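Local coordinates for glutamate racemase (PDB 3OUT), which is an enzyme of the Asp/Glu/hydantoin racemase family, built on two beta sheets of parallel strands with helices around them, with D-glutamic acid bound, at residues N112-I123 against I139-V150; F174-L184 against I196-P207. All coordinates share one frame; numbering follows the deposited sequence.

Overall arrangement
Both contacts belong to one four-stranded parallel sheet, ordered 140-145, 113-118, 181-184, 203-205, and their centres lie about 11 Å apart. Along the chain they come in series: contact 1 closes before contact 2 opens. Contact 1 pairs one outer strand with its inner neighbour, contact 2 does the same at the other margin, and the inner strands 113-118 and 181-184 join them, as where Gly115 O meets Ile183 N at 2.8 Å. The chain's other sheet, also parallel, has six strands and includes neither contact. Contact 1 brings Thr119 into the D-glutamic acid pocket, whereas in contact 2 the side chain of Pro207 stays about 8 Å from that ligand.

Contact 1. Residues N112-I123 against I139-V150; sequences NTVGVIATPATI and IEVYSNPCGLFV
Strands 113-118 and 140-145 run parallel, their short axes 4.7 Å apart at closest approach and inclined by 19°, with backbone hydrogen bonds alternating from Glu140 N on Asn112 O through to Asn144 N on Val116 O. This is one margin of the four-stranded parallel sheet, and the chain between the two strands is largely helical. Cys146 N bonds Ala118 O at 3.1 Å, farther along the two segments.

On the face of Thr113 and Tyr142, Thr113 divides its branches. OG1 donates to Glu140 OE1 at 2.8 Å, reaching the carboxylate on its anti side and 29° out of its plane, while CG2, anti to the backbone N, meets the edge of the Tyr142 ring at CE2, 3.9 Å away. On the other face Val116 CG2 meets Val141 CG1, with Ser143 beside them, and helix 127-135 packs over it.

Beyond the strands, Thr119 is the N-cap of helix 120-125: its OG1 accepts from Thr122 N at 3.1 Å and also bonds Thr79, another residue of the D-glutamic acid pocket. Ile123, one turn into that helix, points back to the outer strand and crosses Pro145 at about a right angle, with CG1 3.7 Å from Pro145 N. On the Thr113 and Tyr142 face, Ile117 CG2 lies 3.5 Å from Cys146 SG.

Contact 2. Residues F174-L184 against I196-P207; sequences FHDKNIQALIL and IAKILDVKLIDP
Leu200 reaches from the end of helix 193-199 into the loop 174-180, and its two methyls do the touching. From CB the chain runs to CG, set anti to the backbone N (chi1 -168°), and there it forks. CD1 lies 3.7 Å from His175 CD2, oblique to the imidazole, and also approaches Phe174 CB. CD2 sits among three side chains: Phe174 CB at 3.8 Å, Ile179 CD1 at 3.9 Å and Leu182 CD2 at 4.0 Å. The side chains of Phe174, Ile179 and Leu182 each cross the leucine at about a right angle.

Beside this apolar group, His175 NE2 donates to Ile199 O over 3.1 Å. The bond is nearly straight, 173° at the hydrogen, and the oxygen lies in the imidazole plane; relative to the carbonyl plane, however, the donor stands 36° out of it.

Strand 181-184, helix 193-199 and strand 203-205 form a beta-alpha-beta unit, and the two strands pair in parallel through Leu182 N to Lys203 O, Ile205 N to Leu182 O and Leu184 N to Ile205 O. Leu182 and Leu184 turn their ends to the helix, where their CD2 methyls meet CG2 and CD1 of Ile196, and helix 161-171 packs against Leu182 and Ile196 as well. A water links the two segments, donating to Gln180 O at 2.7 Å and accepting from Lys203 N at 2.9 Å.

Contact 1. Residues N112-I123 against I139-V150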
loop_
_atom_site.group_PDB
_atom_site.type_symbol
_atom_site.label_atom_id
_atom_site.label_comp_id
_atom_site.label_asym_id
_atom_site.label_seq_id
_atom_site.Cartn_x
_atom_site.Cartn_y
_atom_site.Cartn_z
ATOM N N ASN B 112 -8.723 -41.815 -4.752
ATOM C CA ASN B 112 -8.570 -42.255 -3.381
ATOM C C ASN B 112 -7.416 -41.572 -2.642
ATOM O O ASN B 112 -7.492 -41.336 -1.433
ATOM C CB ASN B 112 -8.298 -43.754 -3.384
ATOM C CG ASN B 112 -9.328 -44.507 -4.175
ATOM O OD1 ASN B 112 -9.003 -45.177 -5.171
ATOM N ND2 ASN B 112 -10.575 -44.379 -3.769
ATOM N N THR B 113 -6.353 -41.246 -3.388
ATOM C CA THR B 113 -5.120 -40.713 -2.804
ATOM C C THR B 113 -4.562 -39.614 -3.725
ATOM O O THR B 113 -4.325 -39.855 -4.903
ATOM C CB THR B 113 -4.095 -41.846 -2.651
ATOM O OG1 THR B 113 -4.701 -42.935 -1.918
ATOM C CG2 THR B 113 -2.914 -41.345 -1.905
ATOM N N VAL B 114 -4.455 -38.382 -3.192
ATOM C CA VAL B 114 -4.098 -37.195 -3.997
ATOM C C VAL B 114 -2.948 -36.463 -3.314
ATOM O O VAL B 114 -2.929 -36.326 -2.089
ATOM C CB VAL B 114 -5.319 -36.234 -4.100
ATOM C CG1 VAL B 114 -4.968 -34.940 -4.929
ATOM C CG2 VAL B 114 -6.467 -36.951 -4.780
ATOM N N GLY B 115 -1.971 -36.022 -4.106
ATOM C CA GLY B 115 -0.950 -35.117 -3.647
ATOM C C GLY B 115 -1.223 -33.704 -4.120
ATOM O O GLY B 115 -1.805 -33.490 -5.168
ATOM N N VAL B 116 -0.767 -32.745 -3.325
ATOM C CA VAL B 116 -0.849 -31.299 -3.659
ATOM C C VAL B 116 0.481 -30.618 -3.363
ATOM O O VAL B 116 1.048 -30.768 -2.281
ATOM C CB VAL B 116 -1.930 -30.608 -2.825
ATOM C CG1 VAL B 116 -2.117 -29.138 -3.259
ATOM C CG2 VAL B 116 -3.259 -31.323 -3.021
ATOM N N ILE B 117 0.931 -29.816 -4.318
ATOM C CA ILE B 117 2.064 -28.904 -4.094
ATOM C C ILE B 117 1.577 -27.505 -4.380
ATOM O O ILE B 117 0.786 -27.292 -5.311
ATOM C CB ILE B 117 3.333 -29.210 -4.942
ATOM C CG1 ILE B 117 3.015 -29.398 -6.440
ATOM C CG2 ILE B 117 4.037 -30.464 -4.361
ATOM C CD1 ILE B 117 4.226 -29.483 -7.393
ATOM N N ALA B 118 2.086 -26.542 -3.607
ATOM C CA ALA B 118 1.648 -25.161 -3.733
ATOM C C ALA B 118 2.557 -24.263 -2.931
ATOM O O ALA B 118 3.474 -24.735 -2.267
ATOM C CB ALA B 118 0.136 -25.013 -3.247
ATOM N N THR B 119 2.251 -22.978 -2.935
ATOM C CA THR B 119 3.021 -22.041 -2.113
ATOM C C THR B 119 2.879 -22.347 -0.625
ATOM O O THR B 119 1.910 -22.983 -0.179
ATOM C CB THR B 119 2.586 -20.589 -2.305
ATOM O OG1 THR B 119 1.227 -20.452 -1.849
ATOM C CG2 THR B 119 2.712 -20.086 -3.750
ATOM N N PRO B 120 3.843 -21.879 0.166
ATOM C CA PRO B 120 3.691 -22.034 1.623
ATOM C C PRO B 120 2.361 -21.513 2.154
ATOM O O PRO B 120 1.714 -22.201 2.964
ATOM C CB PRO B 120 4.924 -21.264 2.166
ATOM C CG PRO B 120 5.913 -21.418 1.118
ATOM C CD PRO B 120 5.138 -21.262 -0.168
ATOM N N ALA B 121 1.919 -20.323 1.720
ATOM C CA ALA B 121 0.619 -19.793 2.162
ATOM C C ALA B 121 -0.530 -20.730 1.815
ATOM O O ALA B 121 -1.381 -20.996 2.650
ATOM C CB ALA B 121 0.358 -18.389 1.629
ATOM N N THR B 122 -0.533 -21.262 0.595
ATOM C CA THR B 122 -1.616 -22.125 0.188
ATOM C C THR B 122 -1.633 -23.380 1.028
ATOM O O THR B 122 -2.695 -23.823 1.446
ATOM C CB THR B 122 -1.521 -22.437 -1.328
ATOM O OG1 THR B 122 -1.678 -21.215 -2.059
ATOM C CG2 THR B 122 -2.550 -23.514 -1.808
ATOM N N ILE B 123 -0.480 -24.030 1.182
ATOM C CA ILE B 123 -0.452 -25.322 1.875
ATOM C C ILE B 123 -0.773 -25.087 3.364
ATOM O O ILE B 123 -1.605 -25.793 3.945
ATOM C CB ILE B 123 0.903 -26.034 1.725
ATOM C CG1 ILE B 123 1.179 -26.408 0.275
ATOM C CG2 ILE B 123 0.945 -27.282 2.656
ATOM C CD1 ILE B 123 0.167 -27.352 -0.361
ATOM N N ILE B 139 -10.942 -39.226 1.109
ATOM C CA ILE B 139 -9.813 -39.079 0.185
ATOM C C ILE B 139 -8.578 -38.733 1.021
ATOM O O ILE B 139 -8.604 -37.839 1.897
ATOM C CB ILE B 139 -10.072 -38.021 -0.905
ATOM C CG1 ILE B 139 -11.253 -38.421 -1.792
ATOM C CG2 ILE B 139 -8.801 -37.813 -1.728
ATOM C CD1 ILE B 139 -11.691 -37.376 -2.785
ATOM N N GLU B 140 -7.491 -39.442 0.757
ATOM C CA GLU B 140 -6.227 -39.222 1.434
ATOM C C GLU B 140 -5.544 -38.103 0.687
ATOM O O GLU B 140 -5.307 -38.228 -0.517
ATOM C CB GLU B 140 -5.348 -40.487 1.369
ATOM C CG GLU B 140 -5.908 -41.614 2.144
ATOM C CD GLU B 140 -5.145 -42.903 1.950
ATOM O OE1 GLU B 140 -4.472 -43.104 0.907
ATOM O OE2 GLU B 140 -5.242 -43.738 2.854
ATOM N N VAL B 141 -5.255 -37.012 1.394
ATOM C CA VAL B 141 -4.585 -35.834 0.797
ATOM C C VAL B 141 -3.228 -35.569 1.454
ATOM O O VAL B 141 -3.146 -35.403 2.663
ATOM C CB VAL B 141 -5.457 -34.579 0.890
ATOM C CG1 VAL B 141 -4.745 -33.375 0.189
ATOM C CG2 VAL B 141 -6.839 -34.808 0.280
ATOM N N TYR B 142 -2.173 -35.626 0.642
ATOM C CA TYR B 142 -0.808 -35.337 1.074
ATOM C C TYR B 142 -0.363 -34.008 0.443
ATOM O O TYR B 142 -0.442 -33.830 -0.769
ATOM C CB TYR B 142 0.116 -36.441 0.608
ATOM C CG TYR B 142 -0.142 -37.757 1.304
ATOM C CD1 TYR B 142 0.340 -37.996 2.594
ATOM C CD2 TYR B 142 -0.850 -38.737 0.664
ATOM C CE1 TYR B 142 0.117 -39.228 3.219
ATOM C CE2 TYR B 142 -1.092 -39.963 1.268
ATOM C CZ TYR B 142 -0.608 -40.201 2.534
ATOM O OH TYR B 142 -0.853 -41.446 3.082
ATOM N N SER B 143 0.065 -33.087 1.287
ATOM C CA SER B 143 0.391 -31.744 0.837
ATOM C C SER B 143 1.809 -31.378 1.220
ATOM O O SER B 143 2.264 -31.699 2.336
ATOM C CB SER B 143 -0.564 -30.758 1.491
ATOM O OG SER B 143 -1.923 -30.994 1.145
ATOM N N ASN B 144 2.506 -30.688 0.318
ATOM C CA ASN B 144 3.863 -30.211 0.610
ATOM C C ASN B 144 4.114 -28.857 -0.059
ATOM O O ASN B 144 3.935 -28.741 -1.245
ATOM C CB ASN B 144 4.916 -31.222 0.152
ATOM C CG ASN B 144 6.240 -31.094 0.911
ATOM O OD1 ASN B 144 6.248 -30.817 2.113
ATOM N ND2 ASN B 144 7.361 -31.331 0.210
ATOM N N PRO B 145 4.583 -27.845 0.721
ATOM C CA PRO B 145 4.930 -26.567 0.089
ATOM C C PRO B 145 6.214 -26.664 -0.761
ATOM O O PRO B 145 7.092 -27.478 -0.473
ATOM C CB PRO B 145 5.107 -25.628 1.281
ATOM C CG PRO B 145 5.450 -26.449 2.379
ATOM C CD PRO B 145 4.840 -27.815 2.162
ATOM N N CYS B 146 6.310 -25.857 -1.823
ATOM C CA CYS B 146 7.501 -25.825 -2.668
ATOM C C CYS B 146 7.996 -24.394 -2.748
ATOM O O CYS B 146 7.988 -23.780 -3.819
ATOM C CB CYS B 146 7.199 -26.340 -4.059
ATOM S SG CYS B 146 6.658 -28.100 -4.126
ATOM N N GLY B 147 8.426 -23.863 -1.607
ATOM C CA GLY B 147 8.663 -22.417 -1.476
ATOM C C GLY B 147 9.503 -21.756 -2.555
ATOM O O GLY B 147 9.148 -20.673 -3.045
ATOM N N LEU B 148 10.608 -22.401 -2.955
ATOM C CA LEU B 148 11.520 -21.815 -3.933
ATOM C C LEU B 148 11.009 -21.798 -5.361
ATOM O O LEU B 148 11.520 -21.008 -6.176
ATOM C CB LEU B 148 12.889 -22.493 -3.925
ATOM C CG LEU B 148 14.090 -21.819 -4.619
ATOM C CD1 LEU B 148 14.286 -20.328 -4.204
ATOM C CD2 LEU B 148 15.374 -22.616 -4.335
ATOM N N PHE B 149 9.992 -22.606 -5.683
ATOM C CA PHE B 149 9.631 -22.727 -7.091
ATOM C C PHE B 149 9.237 -21.399 -7.781
ATOM O O PHE B 149 9.613 -21.153 -8.931
ATOM C CB PHE B 149 8.472 -23.717 -7.279
ATOM C CG PHE B 149 8.847 -25.193 -7.385
ATOM C CD1 PHE B 149 10.157 -25.663 -7.365
ATOM C CD2 PHE B 149 7.818 -26.119 -7.491
ATOM C CE1 PHE B 149 10.427 -27.014 -7.515
ATOM C CE2 PHE B 149 8.081 -27.491 -7.579
ATOM C CZ PHE B 149 9.377 -27.924 -7.625
ATOM N N VAL B 150 8.442 -20.566 -7.126
ATOM C CA VAL B 150 7.978 -19.345 -7.745
ATOM C C VAL B 150 9.137 -18.455 -8.191
ATOM O O VAL B 150 9.214 -18.066 -9.361
ATOM C CB VAL B 150 6.999 -18.564 -6.848
ATOM C CG1 VAL B 150 6.827 -17.128 -7.304
ATOM C CG2 VAL B 150 5.620 -19.281 -6.793
#

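Contact 2. Residues F174-L184 against I196-P207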
loop_
_atom_site.group_PDB
_atom_site.type_symbol
_atom_site.label_atom_id
_atom_site.label_comp_id
_atom_site.label_asym_id
_atom_site.label_seq_id
_atom_site.Cartn_x
_atom_site.Cartn_y
_atom_site.Cartn_z
ATOM N N PHE B 174 6.687 -37.452 -1.483
ATOM C CA PHE B 174 5.579 -38.227 -2.062
ATOM C C PHE B 174 5.961 -39.646 -2.449
ATOM O O PHE B 174 5.100 -40.431 -2.797
ATOM C CB PHE B 174 4.998 -37.531 -3.296
ATOM C CG PHE B 174 4.389 -36.196 -2.987
ATOM C CD1 PHE B 174 3.153 -36.118 -2.412
ATOM C CD2 PHE B 174 5.060 -35.030 -3.288
ATOM C CE1 PHE B 174 2.573 -34.888 -2.124
ATOM C CE2 PHE B 174 4.516 -33.802 -3.000
ATOM C CZ PHE B 174 3.267 -33.729 -2.414
ATOM N N HIS B 175 7.247 -39.973 -2.425
ATOM C CA HIS B 175 7.651 -41.258 -3.022
ATOM C C HIS B 175 7.009 -42.475 -2.351
ATOM O O HIS B 175 6.652 -43.429 -3.047
ATOM C CB HIS B 175 9.166 -41.402 -3.086
ATOM C CG HIS B 175 9.775 -40.659 -4.229
ATOM N ND1 HIS B 175 10.960 -39.958 -4.122
ATOM C CD2 HIS B 175 9.352 -40.495 -5.505
ATOM C CE1 HIS B 175 11.241 -39.395 -5.285
ATOM N NE2 HIS B 175 10.278 -39.700 -6.140
ATOM N N ASP B 176 6.828 -42.437 -1.041
ATOM C CA ASP B 176 6.201 -43.575 -0.345
ATOM C C ASP B 176 4.678 -43.428 -0.155
ATOM O O ASP B 176 4.080 -44.240 0.555
ATOM C CB ASP B 176 6.872 -43.806 1.026
ATOM C CG ASP B 176 6.567 -42.716 2.028
ATOM O OD1 ASP B 176 6.075 -41.662 1.628
ATOM O OD2 ASP B 176 6.835 -42.896 3.228
ATOM N N LYS B 177 4.042 -42.424 -0.772
ATOM C CA LYS B 177 2.637 -42.116 -0.440
ATOM C C LYS B 177 1.623 -42.739 -1.391
ATOM O O LYS B 177 0.420 -42.651 -1.134
ATOM C CB LYS B 177 2.384 -40.586 -0.416
ATOM C CG LYS B 177 3.275 -39.755 0.525
ATOM C CD LYS B 177 3.224 -40.260 1.966
ATOM C CE LYS B 177 3.771 -39.247 2.969
ATOM N NZ LYS B 177 5.259 -39.237 3.046
ATOM N N ASN B 178 2.084 -43.332 -2.491
ATOM C CA ASN B 178 1.212 -43.965 -3.463
ATOM C C ASN B 178 0.092 -43.023 -3.948
ATOM O O ASN B 178 -1.087 -43.406 -4.055
ATOM C CB ASN B 178 0.616 -45.263 -2.880
ATOM C CG ASN B 178 1.675 -46.224 -2.381
ATOM O OD1 ASN B 178 2.583 -46.603 -3.128
ATOM N ND2 ASN B 178 1.571 -46.626 -1.103
ATOM N N ILE B 179 0.452 -41.781 -4.264
ATOM C CA ILE B 179 -0.551 -40.862 -4.818
ATOM C C ILE B 179 -0.966 -41.254 -6.247
ATOM O O ILE B 179 -0.151 -41.747 -7.059
ATOM C CB ILE B 179 -0.101 -39.349 -4.724
ATOM C CG1 ILE B 179 0.914 -38.982 -5.798
ATOM C CG2 ILE B 179 0.412 -39.026 -3.320
ATOM C CD1 ILE B 179 1.390 -37.445 -5.710
ATOM N N GLN B 180 -2.235 -41.007 -6.576
ATOM C CA GLN B 180 -2.780 -41.247 -7.912
ATOM C C GLN B 180 -2.659 -40.069 -8.863
ATOM O O GLN B 180 -2.741 -40.223 -10.085
ATOM C CB GLN B 180 -4.224 -41.684 -7.791
ATOM C CG GLN B 180 -4.378 -43.049 -7.108
ATOM C CD GLN B 180 -5.808 -43.367 -6.770
ATOM O OE1 GLN B 180 -6.460 -42.646 -6.009
ATOM N NE2 GLN B 180 -6.318 -44.463 -7.342
ATOM N N ALA B 181 -2.507 -38.872 -8.292
ATOM C CA ALA B 181 -2.334 -37.659 -9.085
ATOM C C ALA B 181 -1.711 -36.610 -8.172
ATOM O O ALA B 181 -1.804 -36.689 -6.926
ATOM C CB ALA B 181 -3.671 -37.125 -9.605
ATOM N N LEU B 182 -1.049 -35.662 -8.794
ATOM C CA LEU B 182 -0.408 -34.546 -8.098
ATOM C C LEU B 182 -1.021 -33.257 -8.645
ATOM O O LEU B 182 -0.882 -32.947 -9.844
ATOM C CB LEU B 182 1.104 -34.531 -8.355
ATOM C CG LEU B 182 1.849 -33.407 -7.606
ATOM C CD1 LEU B 182 1.870 -33.548 -6.065
ATOM C CD2 LEU B 182 3.288 -33.255 -8.100
ATOM N N ILE B 183 -1.657 -32.483 -7.762
ATOM C CA ILE B 183 -2.185 -31.170 -8.137
ATOM C C ILE B 183 -1.057 -30.160 -8.175
ATOM O O ILE B 183 -0.351 -29.927 -7.164
ATOM C CB ILE B 183 -3.299 -30.680 -7.192
ATOM C CG1 ILE B 183 -4.493 -31.646 -7.246
ATOM C CG2 ILE B 183 -3.800 -29.274 -7.595
ATOM C CD1 ILE B 183 -5.602 -31.307 -6.289
ATOM N N LEU B 184 -0.902 -29.549 -9.351
ATOM C CA LEU B 184 0.007 -28.414 -9.533
ATOM C C LEU B 184 -0.728 -27.132 -9.038
ATOM O O LEU B 184 -1.324 -26.325 -9.838
ATOM C CB LEU B 184 0.407 -28.301 -11.011
ATOM C CG LEU B 184 1.092 -29.534 -11.593
ATOM C CD1 LEU B 184 1.548 -29.232 -13.041
ATOM C CD2 LEU B 184 2.260 -29.999 -10.682
ATOM N N ILE B 196 9.051 -32.062 -13.255
ATOM C CA ILE B 196 8.301 -32.748 -12.204
ATOM C C ILE B 196 8.042 -34.215 -12.601
ATOM O O ILE B 196 8.233 -35.113 -11.803
ATOM C CB ILE B 196 6.988 -31.993 -11.873
ATOM C CG1 ILE B 196 7.327 -30.634 -11.253
ATOM C CG2 ILE B 196 6.087 -32.820 -10.894
ATOM C CD1 ILE B 196 6.153 -29.689 -11.054
ATOM N N ALA B 197 7.600 -34.417 -13.830
ATOM C CA ALA B 197 7.257 -35.749 -14.357
ATOM C C ALA B 197 8.442 -36.715 -14.312
ATOM O O ALA B 197 8.244 -37.930 -14.163
ATOM C CB ALA B 197 6.770 -35.626 -15.748
ATOM N N LYS B 198 9.664 -36.191 -14.440
ATOM C CA LYS B 198 10.902 -37.036 -14.316
ATOM C C LYS B 198 11.118 -37.600 -12.907
ATOM O O LYS B 198 11.654 -38.709 -12.745
ATOM C CB LYS B 198 12.176 -36.252 -14.666
ATOM C CG LYS B 198 12.563 -36.065 -16.118
ATOM C CD LYS B 198 13.844 -35.211 -16.164
ATOM C CE LYS B 198 14.556 -35.221 -17.509
ATOM N NZ LYS B 198 13.733 -34.590 -18.592
ATOM N N ILE B 199 10.739 -36.826 -11.890
ATOM C CA ILE B 199 10.942 -37.189 -10.489
ATOM C C ILE B 199 9.785 -38.027 -9.921
ATOM O O ILE B 199 9.990 -38.964 -9.138
ATOM C CB ILE B 199 11.073 -35.913 -9.617
ATOM C CG1 ILE B 199 12.120 -34.930 -10.183
ATOM C CG2 ILE B 199 11.337 -36.272 -8.176
ATOM C CD1 ILE B 199 13.462 -35.542 -10.609
ATOM N N LEU B 200 8.563 -37.666 -10.295
ATOM C CA LEU B 200 7.384 -38.261 -9.726
ATOM C C LEU B 200 6.454 -38.609 -10.860
ATOM O O LEU B 200 5.738 -37.764 -11.389
ATOM C CB LEU B 200 6.750 -37.277 -8.733
ATOM C CG LEU B 200 5.672 -37.821 -7.824
ATOM C CD1 LEU B 200 6.295 -38.856 -6.876
ATOM C CD2 LEU B 200 5.005 -36.682 -7.049
ATOM N N ASP B 201 6.483 -39.877 -11.232
ATOM C CA ASP B 201 5.776 -40.388 -12.392
ATOM C C ASP B 201 4.300 -40.652 -12.086
ATOM O O ASP B 201 3.859 -41.800 -11.938
ATOM C CB ASP B 201 6.473 -41.675 -12.852
ATOM C CG ASP B 201 5.955 -42.171 -14.175
ATOM O OD1 ASP B 201 5.583 -41.330 -15.040
ATOM O OD2 ASP B 201 5.921 -43.420 -14.353
ATOM N N VAL B 202 3.534 -39.572 -11.936
ATOM C CA VAL B 202 2.091 -39.669 -11.707
ATOM C C VAL B 202 1.360 -38.625 -12.527
ATOM O O VAL B 202 1.990 -37.700 -13.040
ATOM C CB VAL B 202 1.757 -39.499 -10.212
ATOM C CG1 VAL B 202 2.448 -40.552 -9.392
ATOM C CG2 VAL B 202 2.144 -38.127 -9.730
ATOM N N LYS B 203 0.043 -38.771 -12.659
ATOM C CA LYS B 203 -0.775 -37.830 -13.401
ATOM C C LYS B 203 -0.641 -36.437 -12.762
ATOM O O LYS B 203 -0.850 -36.309 -11.571
ATOM C CB LYS B 203 -2.236 -38.278 -13.396
ATOM C CG LYS B 203 -3.249 -37.324 -14.058
ATOM C CD LYS B 203 -4.641 -38.003 -14.294
ATOM C CE LYS B 203 -5.699 -37.799 -13.139
ATOM N NZ LYS B 203 -6.881 -38.793 -13.089
ATOM N N LEU B 204 -0.261 -35.447 -13.562
ATOM C CA LEU B 204 -0.168 -34.062 -13.061
ATOM C C LEU B 204 -1.419 -33.274 -13.431
ATOM O O LEU B 204 -1.828 -33.240 -14.596
ATOM C CB LEU B 204 1.102 -33.380 -13.588
ATOM C CG LEU B 204 2.408 -34.158 -13.389
ATOM C CD1 LEU B 204 3.631 -33.395 -13.997
ATOM C CD2 LEU B 204 2.678 -34.481 -11.951
ATOM N N ILE B 205 -2.022 -32.604 -12.443
ATOM C CA ILE B 205 -3.259 -31.892 -12.628
ATOM C C ILE B 205 -2.988 -30.384 -12.663
ATOM O O ILE B 205 -2.499 -29.808 -11.689
ATOM C CB ILE B 205 -4.247 -32.174 -11.471
ATOM C CG1 ILE B 205 -4.527 -33.668 -11.299
ATOM C CG2 ILE B 205 -5.558 -31.335 -11.597
ATOM C CD1 ILE B 205 -5.149 -34.297 -12.466
ATOM N N ASP B 206 -3.339 -29.754 -13.785
ATOM C CA ASP B 206 -3.182 -28.307 -13.936
ATOM C C ASP B 206 -4.584 -27.749 -14.058
ATOM O O ASP B 206 -5.211 -27.943 -15.094
ATOM C CB ASP B 206 -2.374 -27.999 -15.201
ATOM C CG ASP B 206 -2.330 -26.516 -15.538
ATOM O OD1 ASP B 206 -2.946 -25.709 -14.798
ATOM O OD2 ASP B 206 -1.586 -26.153 -16.508
ATOM N N PRO B 207 -5.057 -27.031 -13.041
ATOM C CA PRO B 207 -6.460 -26.633 -13.018
ATOM C C PRO B 207 -6.810 -25.378 -13.815
ATOM O O PRO B 207 -7.970 -25.003 -13.842
ATOM C CB PRO B 207 -6.696 -26.383 -11.548
ATOM C CG PRO B 207 -5.439 -25.851 -11.067
ATOM C CD PRO B 207 -4.391 -26.687 -11.774
HETATM O O HOH W 1 -1.039 -41.331 -11.909
#